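Local coordinates for Glyoxalase/bleomycin resistance protein/dioxygenase (Nocardioides sp., PDB 4MYM) that is of unconfirmed function but belongs to the glyoxalase/bleomycin resistance/dioxygenase family, whose members are often metal-dependent enzymes or antibiotic-binding proteins, at residues A[97-111]-A[142-155]. Sequence-based numbering, arbitrary orientation.
Sequences RTVMVAVELSSPVEI and PGPCGEFWEYFAWL
Chi1 of 66° for Phe148 and 72° for Phe152 sets each ring between its own backbone N and carbonyl carbon, leaning over strand 99-104. Met100, present as selenomethionine and extended through CG (chi1 -171°), passes over one face of Phe148, with CG 3.7 Å from the ring centroid, and its selenium makes an oblique Met-aromatic contact with CE2 and CZ. Glu104 CA lies over a face of Phe152. On the other side of the sheet, Val101 CG1 sits 3.7 Å from the centroid of the Trp149 six-membered ring, over its face, while Val103 CG2 meets that ring at the edge.

Parallel backbone bonds, from Phe148 N-Val99 O to Leu105 N-Phe152 O, join the first and last strands of a βαβββ module of the vicinal-oxygen-chelate fold. Beyond one end, Arg97 NH1 donates to Gly143 O in the guanidinium plane (3.0 Å) and to Glu147 O (2.9 Å), which Gly143 N approaches from the opposite face.

The second subunit adds an antiparallel strand beside Val99, Met100 and Ala102. Glu150 OE1, among apolar neighbours, hydrogen-bonds a probable crystallisation additive that may mark a pocket; on the Val101 face, Trp149 NE1 and Tyr48 hold the buried Glu147 carboxylate.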
ATOM      1  N   ARG A  97      -2.053  12.049   8.315  1.00 20.71           N
ATOM      2  CA  ARG A  97      -2.035  11.002   7.296  1.00 19.31           C
ATOM      3  C   ARG A  97      -0.832  10.079   7.491  1.00 18.72           C
ATOM      4  O   ARG A  97       0.307  10.532   7.733  1.00 18.09           O
ATOM      5  CB  ARG A  97      -2.016  11.602   5.885  1.00 18.65           C
ATOM      6  CG  ARG A  97      -3.242  12.432   5.522  1.00 18.60           C
ATOM      7  CD  ARG A  97      -4.519  11.621   5.459  1.00 19.63           C
ATOM      8  NE  ARG A  97      -5.218  11.594   6.739  1.00 20.35           N
ATOM      9  CZ  ARG A  97      -6.323  10.908   6.993  1.00 21.63           C
ATOM     10  NH1 ARG A  97      -6.886  10.136   6.071  1.00 21.23           N
ATOM     11  NH2 ARG A  97      -6.865  10.985   8.201  1.00 23.82           N
ATOM     12  N   THR A  98      -1.085   8.780   7.333  1.00 18.99           N
ATOM     13  CA  THR A  98      -0.102   7.749   7.679  1.00 17.91           C
ATOM     14  C   THR A  98       0.564   6.996   6.521  1.00 17.53           C
ATOM     15  O   THR A  98       1.614   6.409   6.714  1.00 17.33           O
ATOM     16  CB  THR A  98      -0.759   6.705   8.585  1.00 18.25           C
ATOM     17  OG1 THR A  98      -1.817   6.065   7.884  1.00 18.32           O
ATOM     18  CG2 THR A  98      -1.315   7.359   9.827  1.00 19.15           C
ATOM     19  N   VAL A  99      -0.038   7.023   5.335  1.00 16.13           N
ATOM     20  CA  VAL A  99       0.453   6.290   4.173  1.00 16.29           C
ATOM     21  C   VAL A  99      -0.213   6.870   2.927  1.00 16.10           C
ATOM     22  O   VAL A  99      -1.317   7.424   3.027  1.00 16.37           O
ATOM     23  CB  VAL A  99       0.131   4.782   4.293  1.00 15.98           C
ATOM     24  CG1 VAL A  99      -1.378   4.537   4.391  1.00 15.85           C
ATOM     25  CG2 VAL A  99       0.765   4.006   3.139  1.00 15.50           C
HETATM   26  N   MSE A 100       0.445   6.757   1.778  1.00 16.90           N
HETATM   27  CA  MSE A 100      -0.100   7.290   0.525  1.00 17.05           C
HETATM   28  C   MSE A 100      -0.300   6.193  -0.486  1.00 16.68           C
HETATM   29  O   MSE A 100       0.600   5.398  -0.735  1.00 15.32           O
HETATM   30  CB  MSE A 100       0.810   8.374  -0.055  1.00 19.24           C
HETATM   31  CG  MSE A 100       0.135   9.087  -1.235  1.00 21.75           C
HETATM   32 SE   MSE A 100       1.356  10.475  -1.920  1.00 31.39          SE
HETATM   33  CE  MSE A 100       2.409   9.392  -3.189  1.00 26.84           C
ATOM     34  N   VAL A 101      -1.496   6.157  -1.067  1.00 15.70           N
ATOM     35  CA  VAL A 101      -1.830   5.223  -2.137  1.00 16.14           C
ATOM     36  C   VAL A 101      -1.854   6.029  -3.435  1.00 15.92           C
ATOM     37  O   VAL A 101      -2.640   6.972  -3.538  1.00 14.93           O
ATOM     38  CB  VAL A 101      -3.187   4.555  -1.835  1.00 16.71           C
ATOM     39  CG1 VAL A 101      -3.560   3.564  -2.916  1.00 17.65           C
ATOM     40  CG2 VAL A 101      -3.121   3.853  -0.480  1.00 17.50           C
ATOM     41  N   ALA A 102      -1.010   5.677  -4.419  1.00 15.53           N
ATOM     42  CA  ALA A 102      -0.895   6.469  -5.647  1.00 16.13           C
ATOM     43  C   ALA A 102      -1.366   5.718  -6.896  1.00 17.28           C
ATOM     44  O   ALA A 102      -1.122   4.512  -7.065  1.00 16.08           O
ATOM     45  CB  ALA A 102       0.521   6.975  -5.835  1.00 15.90           C
ATOM     46  N   VAL A 103      -2.042   6.475  -7.755  1.00 17.55           N
ATOM     47  CA  VAL A 103      -2.669   5.988  -8.957  1.00 17.60           C
ATOM     48  C   VAL A 103      -2.135   6.824 -10.116  1.00 18.39           C
ATOM     49  O   VAL A 103      -2.433   8.004 -10.208  1.00 17.75           O
ATOM     50  CB  VAL A 103      -4.198   6.153  -8.848  1.00 17.31           C
ATOM     51  CG1 VAL A 103      -4.890   5.750 -10.136  1.00 17.86           C
ATOM     52  CG2 VAL A 103      -4.744   5.383  -7.654  1.00 17.17           C
ATOM     53  N   GLU A 104      -1.329   6.228 -10.993  1.00 18.91           N
ATOM     54  CA  GLU A 104      -0.768   6.986 -12.079  1.00 19.92           C
ATOM     55  C   GLU A 104      -1.797   7.009 -13.206  1.00 20.62           C
ATOM     56  O   GLU A 104      -2.279   5.965 -13.604  1.00 19.39           O
ATOM     57  CB  GLU A 104       0.523   6.374 -12.606  1.00 21.17           C
ATOM     58  CG  GLU A 104       1.098   7.209 -13.748  1.00 22.82           C
ATOM     59  CD  GLU A 104       2.453   6.752 -14.243  1.00 24.39           C
ATOM     60  OE1 GLU A 104       3.077   5.853 -13.622  1.00 23.12           O
ATOM     61  OE2 GLU A 104       2.889   7.305 -15.276  1.00 24.69           O
ATOM     62  N   LEU A 105      -2.116   8.199 -13.709  1.00 21.27           N
ATOM     63  CA  LEU A 105      -2.954   8.332 -14.907  1.00 22.11           C
ATOM     64  C   LEU A 105      -2.088   8.644 -16.135  1.00 22.97           C
ATOM     65  O   LEU A 105      -0.907   8.956 -16.008  1.00 23.60           O
ATOM     66  CB  LEU A 105      -4.010   9.410 -14.691  1.00 22.76           C
ATOM     67  CG  LEU A 105      -4.983   9.209 -13.520  1.00 22.61           C
ATOM     68  CD1 LEU A 105      -6.134  10.186 -13.631  1.00 22.26           C
ATOM     69  CD2 LEU A 105      -5.528   7.785 -13.435  1.00 23.59           C
ATOM     70  N   SER A 106      -2.690   8.567 -17.319  1.00 25.30           N
ATOM     71  CA  SER A 106      -1.944   8.626 -18.572  1.00 26.69           C
ATOM     72  C   SER A 106      -1.725  10.020 -19.149  1.00 25.76           C
ATOM     73  O   SER A 106      -0.990  10.152 -20.112  1.00 25.91           O
ATOM     74  CB  SER A 106      -2.637   7.762 -19.625  1.00 27.80           C
ATOM     75  OG  SER A 106      -2.764   6.443 -19.148  1.00 32.36           O
ATOM     76  N   SER A 107      -2.360  11.048 -18.591  1.00 24.33           N
ATOM     77  CA  SER A 107      -2.102  12.415 -19.038  1.00 24.20           C
ATOM     78  C   SER A 107      -2.568  13.428 -17.997  1.00 22.16           C
ATOM     79  O   SER A 107      -3.505  13.148 -17.262  1.00 21.49           O
ATOM     80  CB  SER A 107      -2.818  12.702 -20.366  1.00 24.74           C
ATOM     81  OG  SER A 107      -4.026  13.411 -20.145  1.00 25.50           O
ATOM     82  N   PRO A 108      -1.934  14.610 -17.957  1.00 23.08           N
ATOM     83  CA  PRO A 108      -2.318  15.692 -17.034  1.00 23.21           C
ATOM     84  C   PRO A 108      -3.764  16.115 -17.142  1.00 23.56           C
ATOM     85  O   PRO A 108      -4.394  16.443 -16.147  1.00 23.50           O
ATOM     86  CB  PRO A 108      -1.388  16.837 -17.436  1.00 23.88           C
ATOM     87  CG  PRO A 108      -0.178  16.145 -17.934  1.00 23.64           C
ATOM     88  CD  PRO A 108      -0.667  14.915 -18.639  1.00 23.13           C
ATOM     89  N   VAL A 109      -4.316  16.058 -18.346  1.00 22.94           N
ATOM     90  CA  VAL A 109      -5.670  16.492 -18.564  1.00 21.94           C
ATOM     91  C   VAL A 109      -6.679  15.485 -17.988  1.00 21.24           C
ATOM     92  O   VAL A 109      -7.774  15.862 -17.562  1.00 20.24           O
ATOM     93  CB  VAL A 109      -5.858  16.820 -20.070  1.00 25.01           C
ATOM     94  CG1 VAL A 109      -7.081  16.156 -20.644  1.00 26.11           C
ATOM     95  CG2 VAL A 109      -5.874  18.329 -20.260  1.00 25.63           C
ATOM     96  N   GLU A 110      -6.292  14.211 -17.946  1.00 20.54           N
ATOM     97  CA  GLU A 110      -7.103  13.202 -17.291  1.00 20.97           C
ATOM     98  C   GLU A 110      -7.246  13.435 -15.766  1.00 20.10           C
ATOM     99  O   GLU A 110      -8.274  13.031 -15.155  1.00 19.27           O
ATOM    100  CB  GLU A 110      -6.549  11.781 -17.551  1.00 21.33           C
ATOM    101  CG  GLU A 110      -7.545  10.695 -17.158  1.00 22.64           C
ATOM    102  CD  GLU A 110      -7.030   9.280 -17.405  1.00 23.69           C
ATOM    103  OE1 GLU A 110      -5.974   9.113 -18.050  1.00 22.54           O
ATOM    104  OE2 GLU A 110      -7.714   8.342 -16.952  1.00 27.50           O
ATOM    105  N   ILE A 111      -6.239  14.064 -15.175  1.00 19.00           N
ATOM    106  CA  ILE A 111      -6.277  14.441 -13.745  1.00 20.92           C
ATOM    107  C   ILE A 111      -7.482  15.358 -13.468  1.00 21.21           C
ATOM    108  O   ILE A 111      -8.290  15.086 -12.583  1.00 22.41           O
ATOM    109  CB  ILE A 111      -4.950  15.101 -13.304  1.00 20.94           C
ATOM    110  CG1 ILE A 111      -3.788  14.114 -13.431  1.00 21.91           C
ATOM    111  CG2 ILE A 111      -5.033  15.646 -11.875  1.00 22.19           C
ATOM    112  CD1 ILE A 111      -3.848  12.903 -12.503  1.00 22.10           C
ATOM    113  N   PRO A 142      -7.993  12.511   1.302  1.00 17.79           N
ATOM    114  CA  PRO A 142      -7.980  11.556   2.403  1.00 17.51           C
ATOM    115  C   PRO A 142      -8.980  10.418   2.210  1.00 17.75           C
ATOM    116  O   PRO A 142     -10.052  10.610   1.627  1.00 17.53           O
ATOM    117  CB  PRO A 142      -8.408  12.406   3.604  1.00 18.05           C
ATOM    118  CG  PRO A 142      -9.339  13.412   3.019  1.00 17.57           C
ATOM    119  CD  PRO A 142      -8.818  13.699   1.633  1.00 18.15           C
ATOM    120  N   GLY A 143      -8.614   9.231   2.675  1.00 17.39           N
ATOM    121  CA  GLY A 143      -9.570   8.137   2.818  1.00 18.60           C
ATOM    122  C   GLY A 143      -9.856   7.929   4.302  1.00 19.32           C
ATOM    123  O   GLY A 143      -9.269   8.602   5.146  1.00 20.91           O
ATOM    124  N   PRO A 144     -10.764   7.001   4.624  1.00 21.29           N
ATOM    125  CA  PRO A 144     -11.218   6.785   6.001  1.00 22.75           C
ATOM    126  C   PRO A 144     -10.281   5.937   6.897  1.00 23.90           C
ATOM    127  O   PRO A 144     -10.596   5.729   8.073  1.00 26.10           O
ATOM    128  CB  PRO A 144     -12.567   6.081   5.817  1.00 22.03           C
ATOM    129  CG  PRO A 144     -12.485   5.404   4.480  1.00 22.00           C
ATOM    130  CD  PRO A 144     -11.549   6.227   3.638  1.00 21.20           C
ATOM    131  N   CYS A 145      -9.160   5.453   6.368  1.00 22.97           N
ATOM    132  CA  CYS A 145      -8.254   4.608   7.147  1.00 23.46           C
ATOM    133  C   CYS A 145      -6.897   5.262   7.398  1.00 23.62           C
ATOM    134  O   CYS A 145      -5.860   4.575   7.468  1.00 23.84           O
ATOM    135  CB  CYS A 145      -8.078   3.259   6.439  1.00 24.36           C
ATOM    136  SG  CYS A 145      -9.594   2.286   6.370  1.00 25.10           S
ATOM    137  N   GLY A 146      -6.898   6.588   7.548  1.00 20.97           N
ATOM    138  CA  GLY A 146      -5.670   7.333   7.779  1.00 20.20           C
ATOM    139  C   GLY A 146      -4.829   7.563   6.545  1.00 18.67           C
ATOM    140  O   GLY A 146      -3.866   8.309   6.583  1.00 18.39           O
ATOM    141  N   GLU A 147      -5.159   6.901   5.443  1.00 18.25           N
ATOM    142  CA  GLU A 147      -4.381   7.065   4.236  1.00 17.10           C
ATOM    143  C   GLU A 147      -4.845   8.311   3.490  1.00 16.45           C
ATOM    144  O   GLU A 147      -5.967   8.807   3.703  1.00 16.06           O
ATOM    145  CB  GLU A 147      -4.515   5.838   3.323  1.00 17.73           C
ATOM    146  CG  GLU A 147      -5.697   5.843   2.362  1.00 18.55           C
ATOM    147  CD  GLU A 147      -7.041   5.535   3.005  1.00 18.85           C
ATOM    148  OE1 GLU A 147      -7.173   5.550   4.251  1.00 19.60           O
ATOM    149  OE2 GLU A 147      -7.988   5.264   2.237  1.00 20.64           O
ATOM    150  N   PHE A 148      -3.982   8.785   2.605  1.00 15.72           N
ATOM    151  CA  PHE A 148      -4.431   9.638   1.511  1.00 15.47           C
ATOM    152  C   PHE A 148      -4.080   9.024   0.174  1.00 15.63           C
ATOM    153  O   PHE A 148      -3.173   8.189   0.072  1.00 15.63           O
ATOM    154  CB  PHE A 148      -3.912  11.080   1.619  1.00 15.09           C
ATOM    155  CG  PHE A 148      -2.425  11.257   1.475  1.00 15.26           C
ATOM    156  CD1 PHE A 148      -1.534  10.804   2.450  1.00 15.96           C
ATOM    157  CD2 PHE A 148      -1.909  11.980   0.407  1.00 15.89           C
ATOM    158  CE1 PHE A 148      -0.168  11.029   2.327  1.00 16.22           C
ATOM    159  CE2 PHE A 148      -0.551  12.194   0.275  1.00 15.69           C
ATOM    160  CZ  PHE A 148       0.322  11.736   1.240  1.00 15.99           C
ATOM    161  N   TRP A 149      -4.819   9.465  -0.832  1.00 15.15           N
ATOM    162  CA  TRP A 149      -4.676   9.033  -2.220  1.00 15.64           C
ATOM    163  C   TRP A 149      -4.127  10.156  -3.078  1.00 16.07           C
ATOM    164  O   TRP A 149      -4.452  11.337  -2.873  1.00 16.25           O
ATOM    165  CB  TRP A 149      -6.036   8.616  -2.768  1.00 15.50           C
ATOM    166  CG  TRP A 149      -6.597   7.356  -2.147  1.00 16.01           C
ATOM    167  CD1 TRP A 149      -7.073   7.201  -0.874  1.00 15.97           C
ATOM    168  CD2 TRP A 149      -6.761   6.087  -2.789  1.00 16.19           C
ATOM    169  NE1 TRP A 149      -7.511   5.910  -0.680  1.00 16.28           N
ATOM    170  CE2 TRP A 149      -7.328   5.204  -1.838  1.00 16.84           C
ATOM    171  CE3 TRP A 149      -6.478   5.608  -4.075  1.00 16.05           C
ATOM    172  CZ2 TRP A 149      -7.619   3.861  -2.140  1.00 16.88           C
ATOM    173  CZ3 TRP A 149      -6.756   4.291  -4.368  1.00 16.14           C
ATOM    174  CH2 TRP A 149      -7.322   3.428  -3.404  1.00 16.33           C
ATOM    175  N   GLU A 150      -3.273   9.778  -4.020  1.00 15.92           N
ATOM    176  CA  GLU A 150      -2.732  10.670  -5.009  1.00 15.65           C
ATOM    177  C   GLU A 150      -3.081  10.092  -6.380  1.00 16.33           C
ATOM    178  O   GLU A 150      -2.880   8.906  -6.622  1.00 15.62           O
ATOM    179  CB  GLU A 150      -1.228  10.770  -4.876  1.00 16.13           C
ATOM    180  CG  GLU A 150      -0.564  11.642  -5.946  1.00 16.37           C
ATOM    181  CD  GLU A 150       0.923  11.447  -6.040  1.00 17.36           C
ATOM    182  OE1 GLU A 150       1.367  10.294  -6.252  1.00 18.57           O
ATOM    183  OE2 GLU A 150       1.666  12.437  -5.943  1.00 18.44           O
ATOM    184  N   TYR A 151      -3.660  10.917  -7.245  1.00 16.77           N
ATOM    185  CA  TYR A 151      -3.736  10.611  -8.670  1.00 16.77           C
ATOM    186  C   TYR A 151      -2.737  11.565  -9.289  1.00 17.08           C
ATOM    187  O   TYR A 151      -2.725  12.759  -8.961  1.00 17.03           O
ATOM    188  CB  TYR A 151      -5.134  10.857  -9.246  1.00 16.97           C
ATOM    189  CG  TYR A 151      -6.217   9.857  -8.921  1.00 17.54           C
ATOM    190  CD1 TYR A 151      -6.253   9.170  -7.706  1.00 17.94           C
ATOM    191  CD2 TYR A 151      -7.262   9.635  -9.815  1.00 19.00           C
ATOM    192  CE1 TYR A 151      -7.260   8.272  -7.417  1.00 18.07           C
ATOM    193  CE2 TYR A 151      -8.278   8.746  -9.522  1.00 19.03           C
ATOM    194  CZ  TYR A 151      -8.268   8.061  -8.322  1.00 18.86           C
ATOM    195  OH  TYR A 151      -9.293   7.190  -8.029  1.00 18.37           O
ATOM    196  N   PHE A 152      -1.852  11.056 -10.139  1.00 16.76           N
ATOM    197  CA  PHE A 152      -0.809  11.872 -10.726  1.00 16.76           C
ATOM    198  C   PHE A 152      -0.603  11.477 -12.183  1.00 17.82           C
ATOM    199  O   PHE A 152      -0.897  10.343 -12.572  1.00 16.90           O
ATOM    200  CB  PHE A 152       0.515  11.794  -9.956  1.00 17.60           C
ATOM    201  CG  PHE A 152       1.262  10.486 -10.112  1.00 18.12           C
ATOM    202  CD1 PHE A 152       0.901   9.363  -9.371  1.00 19.01           C
ATOM    203  CD2 PHE A 152       2.343  10.389 -10.970  1.00 19.07           C
ATOM    204  CE1 PHE A 152       1.583   8.160  -9.515  1.00 19.58           C
ATOM    205  CE2 PHE A 152       3.021   9.183 -11.117  1.00 19.38           C
ATOM    206  CZ  PHE A 152       2.650   8.079 -10.381  1.00 19.57           C
ATOM    207  N   ALA A 153      -0.131  12.441 -12.966  1.00 18.45           N
ATOM    208  CA  ALA A 153       0.303  12.197 -14.339  1.00 19.10           C
ATOM    209  C   ALA A 153       1.496  13.093 -14.664  1.00 20.53           C
ATOM    210  O   ALA A 153       1.559  14.258 -14.249  1.00 19.01           O
ATOM    211  CB  ALA A 153      -0.844  12.413 -15.302  1.00 20.16           C
ATOM    212  N   TRP A 154       2.463  12.525 -15.381  1.00 20.86           N
ATOM    213  CA  TRP A 154       3.709  13.209 -15.666  1.00 22.73           C
ATOM    214  C   TRP A 154       3.483  14.310 -16.699  1.00 24.06           C
ATOM    215  O   TRP A 154       2.753  14.117 -17.658  1.00 22.57           O
ATOM    216  CB  TRP A 154       4.767  12.237 -16.201  1.00 23.56           C
ATOM    217  CG  TRP A 154       5.192  11.213 -15.209  1.00 25.06           C
ATOM    218  CD1 TRP A 154       5.100   9.869 -15.342  1.00 25.74           C
ATOM    219  CD2 TRP A 154       5.766  11.456 -13.922  1.00 25.38           C
ATOM    220  NE1 TRP A 154       5.576   9.253 -14.218  1.00 26.99           N
ATOM    221  CE2 TRP A 154       5.987  10.205 -13.327  1.00 26.34           C
ATOM    222  CE3 TRP A 154       6.097  12.610 -13.210  1.00 26.26           C
ATOM    223  CZ2 TRP A 154       6.537  10.068 -12.051  1.00 26.14           C
ATOM    224  CZ3 TRP A 154       6.640  12.478 -11.943  1.00 26.03           C
ATOM    225  CH2 TRP A 154       6.857  11.212 -11.379  1.00 26.16           C
ATOM    226  N   LEU A 155       4.105  15.454 -16.469  1.00 25.43           N
ATOM    227  CA  LEU A 155       4.145  16.536 -17.449  1.00 28.22           C
ATOM    228  C   LEU A 155       5.208  16.193 -18.487  1.00 28.61           C
ATOM    229  O   LEU A 155       5.914  15.185 -18.352  1.00 26.33           O
ATOM    230  CB  LEU A 155       4.479  17.859 -16.758  1.00 29.24           C
ATOM    231  CG  LEU A 155       3.514  18.306 -15.654  1.00 30.56           C
ATOM    232  CD1 LEU A 155       4.031  19.567 -14.982  1.00 31.43           C
ATOM    233  CD2 LEU A 155       2.112  18.531 -16.205  1.00 31.12           C
TER
HETATM  234  O   HOH W   1      -8.762   8.634   8.284  1.00 25.80           O
HETATM  235  O   HOH W   2      -3.571   4.522   9.296  1.00 24.41           O
HETATM  236  O   HOH W   3       1.728   9.671 -16.188  1.00 20.81           O
HETATM  237  O   HOH W   4       5.690   6.465 -13.275  1.00 29.07           O